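Local coordinates for Cel44C (Paenibacillus polymyxa, PDB 2YIH), which hydrolyses the glucan backbone of xyloglucan, and probably of cellulose, through this glycoside hydrolase family 44 part of a longer protein, at residues 283-288 with 314-319. The protein carries 8 engineered substitutions. Residues are numbered along the deposited sequence; the frame is centred on the assembly and turned at random.
Sequences VHWYPE and RTLWDP. With BGC (beta-D-glucopyranose), chain B.
Trp-285, on the barrel strand 280-285, meets Thr-315 and Leu-316 in the loop between helices 303-311 and 326-331 without any backbone bond, 314-316 having helical angles and Arg-314 O accepting from Trp-317 N and Asp-318 N. Only side chains therefore join the two segments. The indole of Trp-285, its CG anti to the backbone N (chi1 179°), reaches outward from the strand and receives two methyls. Thr-315 CG2 comes in at the ring edge, near its plane, 3.9 Å from CZ2 of Trp-285, while Leu-316 CD2 approaches obliquely and lies 3.8 Å from NE1 of the same ring. Thr-315 divides its branches, since OG1 bonds to Glu-323 and leaves the methyl for the tryptophan. Ile-337 and Met-356 also pack on both Trp-285 and Leu-316, burying the contact. Within the loop, Arg-314 grips one oxygen of Asp-318 side-on: NE is 2.8 Å and NH2 2.9 Å from OD2, which lies in the guanidinium plane. Asp-318 CB sits over the centre of the Trp-317 ring, 3.5 Å above its plane. In the loop beyond the strand, Glu-288 OE2 accepts a 2.7 Å hydrogen bond from O2 of a bound glucose unit and a second bond from Trp-326. A leucine in place of Glu-288 would probably cost the sugar hydroxyl its acceptor and leave the indole N-H of Trp-326 without its mate. The whole illustrates the division of labour in a (beta/alpha)8 barrel, where residues beyond a strand's C-terminal end help line the glycan pocket while an outward-reaching aromatic packs against a loop that follows helix 303-311.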
ATOM      1  N   VAL A 283       2.216  -6.500  -3.654  1.00  7.72           N
ATOM      2  CA  VAL A 283       3.386  -5.879  -4.309  1.00  8.26           C
ATOM      3  C   VAL A 283       3.714  -4.485  -3.748  1.00  7.83           C
ATOM      4  O   VAL A 283       2.864  -3.804  -3.160  1.00  7.81           O
ATOM      5  CB  VAL A 283       3.173  -5.755  -5.835  1.00  8.44           C
ATOM      6  CG1 VAL A 283       2.973  -7.130  -6.460  1.00  8.82           C
ATOM      7  CG2 VAL A 283       2.001  -4.833  -6.160  1.00  8.86           C
ATOM      8  N   HIS A 284       4.977  -4.087  -3.917  1.00  7.69           N
ATOM      9  CA  HIS A 284       5.385  -2.685  -3.768  1.00  7.70           C
ATOM     10  C   HIS A 284       5.600  -2.050  -5.148  1.00  7.73           C
ATOM     11  O   HIS A 284       5.988  -2.728  -6.096  1.00  8.09           O
ATOM     12  CB  HIS A 284       6.674  -2.634  -2.940  1.00  7.36           C
ATOM     13  CG  HIS A 284       6.485  -3.177  -1.555  1.00  7.44           C
ATOM     14  ND1 HIS A 284       7.521  -3.345  -0.658  1.00  7.38           N
ATOM     15  CD2 HIS A 284       5.352  -3.528  -0.896  1.00  7.26           C
ATOM     16  CE1 HIS A 284       7.037  -3.799   0.488  1.00  7.62           C
ATOM     17  NE2 HIS A 284       5.720  -3.913   0.371  1.00  7.69           N
ATOM     18  N   TRP A 285       5.379  -0.748  -5.228  1.00  8.00           N
ATOM     19  CA  TRP A 285       5.473  -0.046  -6.511  1.00  8.34           C
ATOM     20  C   TRP A 285       6.036   1.360  -6.315  1.00  8.69           C
ATOM     21  O   TRP A 285       5.326   2.275  -5.868  1.00  8.75           O
ATOM     22  CB  TRP A 285       4.086   0.008  -7.149  1.00  8.64           C
ATOM     23  CG  TRP A 285       4.050   0.723  -8.479  1.00  9.35           C
ATOM     24  CD1 TRP A 285       3.511   1.945  -8.727  1.00  9.36           C
ATOM     25  CD2 TRP A 285       4.462   0.198  -9.751  1.00  9.77           C
ATOM     26  NE1 TRP A 285       3.609   2.245 -10.080  1.00  9.58           N
ATOM     27  CE2 TRP A 285       4.186   1.189 -10.727  1.00  9.69           C
ATOM     28  CE3 TRP A 285       5.058  -1.007 -10.161  1.00 10.10           C
ATOM     29  CZ2 TRP A 285       4.436   0.985 -12.106  1.00 10.33           C
ATOM     30  CZ3 TRP A 285       5.321  -1.199 -11.550  1.00 10.73           C
ATOM     31  CH2 TRP A 285       5.042  -0.199 -12.481  1.00  9.91           C
ATOM     32  N   TYR A 286       7.329   1.519  -6.609  1.00  8.70           N
ATOM     33  CA  TYR A 286       7.932   2.834  -6.630  1.00  9.65           C
ATOM     34  C   TYR A 286       8.176   3.165  -8.092  1.00  9.65           C
ATOM     35  O   TYR A 286       8.989   2.497  -8.762  1.00 10.09           O
ATOM     36  CB  TYR A 286       9.242   2.818  -5.841  1.00 10.49           C
ATOM     37  CG  TYR A 286       9.031   2.448  -4.398  1.00 11.24           C
ATOM     38  CD1 TYR A 286       8.423   3.342  -3.517  1.00 11.54           C
ATOM     39  CD2 TYR A 286       9.356   1.172  -3.932  1.00 12.11           C
ATOM     40  CE1 TYR A 286       8.248   3.011  -2.187  1.00 12.75           C
ATOM     41  CE2 TYR A 286       9.168   0.837  -2.592  1.00 13.26           C
ATOM     42  CZ  TYR A 286       8.601   1.784  -1.746  1.00 12.73           C
ATOM     43  OH  TYR A 286       8.418   1.494  -0.429  1.00 14.95           O
ATOM     44  N   PRO A 287       7.436   4.145  -8.623  1.00  9.74           N
ATOM     45  CA  PRO A 287       7.556   4.466 -10.055  1.00 10.02           C
ATOM     46  C   PRO A 287       9.013   4.647 -10.480  1.00 10.79           C
ATOM     47  O   PRO A 287       9.806   5.276  -9.745  1.00 10.38           O
ATOM     48  CB  PRO A 287       6.759   5.781 -10.188  1.00  9.86           C
ATOM     49  CG  PRO A 287       5.660   5.645  -9.131  1.00  9.51           C
ATOM     50  CD  PRO A 287       6.336   4.882  -7.960  1.00  9.43           C
ATOM     51  N   GLU A 288       9.377   4.042 -11.615  1.00 10.75           N
ATOM     52  CA  GLU A 288      10.651   4.315 -12.270  1.00 11.12           C
ATOM     53  C   GLU A 288      10.532   5.472 -13.255  1.00 11.43           C
ATOM     54  O   GLU A 288      11.526   5.840 -13.892  1.00 12.61           O
ATOM     55  CB  GLU A 288      11.166   3.066 -12.997  1.00 11.02           C
ATOM     56  CG  GLU A 288      11.521   1.912 -12.047  1.00 11.85           C
ATOM     57  CD  GLU A 288      12.944   1.997 -11.489  1.00 12.82           C
ATOM     58  OE1 GLU A 288      13.597   3.055 -11.619  1.00 13.49           O
ATOM     59  OE2 GLU A 288      13.424   0.989 -10.934  1.00 13.86           O
ATOM     60  N   ARG A 314      -0.878   7.314 -14.652  1.00  8.40           N
ATOM     61  CA  ARG A 314      -1.476   6.660 -15.829  1.00  9.10           C
ATOM     62  C   ARG A 314      -0.846   5.271 -16.133  1.00  9.41           C
ATOM     63  O   ARG A 314      -1.487   4.411 -16.738  1.00  9.14           O
ATOM     64  CB  ARG A 314      -1.412   7.566 -17.048  1.00  9.75           C
ATOM     65  CG  ARG A 314      -2.385   8.749 -16.911  1.00 10.02           C
ATOM     66  CD  ARG A 314      -2.079   9.836 -17.920  1.00 10.87           C
ATOM     67  NE  ARG A 314      -2.293   9.341 -19.284  1.00 12.20           N
ATOM     68  CZ  ARG A 314      -1.875   9.942 -20.404  1.00 13.62           C
ATOM     69  NH1 ARG A 314      -1.173  11.078 -20.357  1.00 13.88           N
ATOM     70  NH2 ARG A 314      -2.115   9.360 -21.594  1.00 13.29           N
ATOM     71  N   THR A 315       0.385   5.037 -15.663  1.00  8.72           N
ATOM     72  CA  THR A 315       1.002   3.705 -15.807  1.00  8.90           C
ATOM     73  C   THR A 315       0.232   2.637 -15.037  1.00  8.98           C
ATOM     74  O   THR A 315       0.310   1.449 -15.350  1.00  9.38           O
ATOM     75  CB  THR A 315       2.473   3.766 -15.397  1.00  9.08           C
ATOM     76  OG1 THR A 315       3.096   4.720 -16.279  1.00  9.30           O
ATOM     77  CG2 THR A 315       3.170   2.398 -15.547  1.00  9.01           C
ATOM     78  N   LEU A 316      -0.545   3.073 -14.058  1.00  8.66           N
ATOM     79  CA  LEU A 316      -1.375   2.106 -13.304  1.00  8.98           C
ATOM     80  C   LEU A 316      -2.509   1.516 -14.147  1.00  9.74           C
ATOM     81  O   LEU A 316      -2.891   0.363 -13.907  1.00 10.12           O
ATOM     82  CB  LEU A 316      -2.016   2.788 -12.089  1.00  8.56           C
ATOM     83  CG  LEU A 316      -0.983   3.241 -11.042  1.00  8.10           C
ATOM     84  CD1 LEU A 316      -1.751   4.009  -9.972  1.00  8.08           C
ATOM     85  CD2 LEU A 316      -0.194   2.089 -10.394  1.00  8.63           C
ATOM     86  N   TRP A 317      -3.099   2.338 -15.035  1.00 10.08           N
ATOM     87  CA  TRP A 317      -4.403   2.011 -15.679  1.00 10.10           C
ATOM     88  C   TRP A 317      -4.538   2.225 -17.188  1.00 10.68           C
ATOM     89  O   TRP A 317      -5.399   1.598 -17.826  1.00 10.71           O
ATOM     90  CB  TRP A 317      -5.566   2.736 -14.989  1.00 10.30           C
ATOM     91  CG  TRP A 317      -5.552   4.203 -15.277  1.00 10.90           C
ATOM     92  CD1 TRP A 317      -4.904   5.180 -14.549  1.00 10.72           C
ATOM     93  CD2 TRP A 317      -6.211   4.879 -16.366  1.00 11.43           C
ATOM     94  NE1 TRP A 317      -5.077   6.414 -15.158  1.00 10.34           N
ATOM     95  CE2 TRP A 317      -5.889   6.254 -16.260  1.00 11.49           C
ATOM     96  CE3 TRP A 317      -7.045   4.452 -17.416  1.00 11.91           C
ATOM     97  CZ2 TRP A 317      -6.351   7.207 -17.175  1.00 11.58           C
ATOM     98  CZ3 TRP A 317      -7.484   5.399 -18.346  1.00 12.40           C
ATOM     99  CH2 TRP A 317      -7.151   6.755 -18.213  1.00 12.86           C
ATOM    100  N   ASP A 318      -3.782   3.166 -17.739  1.00 11.31           N
ATOM    101  CA  ASP A 318      -4.077   3.711 -19.063  1.00 12.17           C
ATOM    102  C   ASP A 318      -3.265   2.921 -20.120  1.00 12.73           C
ATOM    103  O   ASP A 318      -2.035   3.004 -20.164  1.00 12.42           O
ATOM    104  CB  ASP A 318      -3.679   5.192 -19.053  1.00 12.65           C
ATOM    105  CG  ASP A 318      -3.908   5.879 -20.378  1.00 13.34           C
ATOM    106  OD1 ASP A 318      -4.470   5.263 -21.337  1.00 14.12           O
ATOM    107  OD2 ASP A 318      -3.545   7.074 -20.430  1.00 12.95           O
ATOM    108  N   PRO A 319      -3.969   2.212 -21.031  1.00 14.21           N
ATOM    109  CA  PRO A 319      -3.261   1.495 -22.094  1.00 15.79           C
ATOM    110  C   PRO A 319      -2.523   2.410 -23.065  1.00 16.77           C
ATOM    111  O   PRO A 319      -1.658   1.933 -23.799  1.00 19.06           O
ATOM    112  CB  PRO A 319      -4.374   0.732 -22.832  1.00 16.49           C
ATOM    113  CG  PRO A 319      -5.617   0.891 -21.990  1.00 17.32           C
ATOM    114  CD  PRO A 319      -5.433   2.110 -21.145  1.00 14.87           C
TER
HETATM  115  C2  BGC B   4      15.415  -0.069  -8.121  1.00 24.49           C
HETATM  116  C3  BGC B   4      15.752   0.372  -6.701  1.00 24.81           C
HETATM  117  C4  BGC B   4      15.978  -0.852  -5.782  1.00 23.48           C
HETATM  118  C5  BGC B   4      17.034  -1.715  -6.477  1.00 23.18           C
HETATM  119  C6  BGC B   4      17.440  -2.970  -5.713  1.00 23.96           C
HETATM  120  C1  BGC B   4      16.452  -1.023  -8.672  1.00 23.66           C
HETATM  121  O2  BGC B   4      15.337   1.043  -9.028  1.00 26.09           O
HETATM  122  O3  BGC B   4      14.631   1.103  -6.216  1.00 25.97           O
HETATM  123  O4  BGC B   4      16.328  -0.444  -4.433  1.00 23.34           O
HETATM  124  O5  BGC B   4      16.581  -2.138  -7.776  1.00 22.80           O
HETATM  125  O6  BGC B   4      18.529  -3.583  -6.405  1.00 26.30           O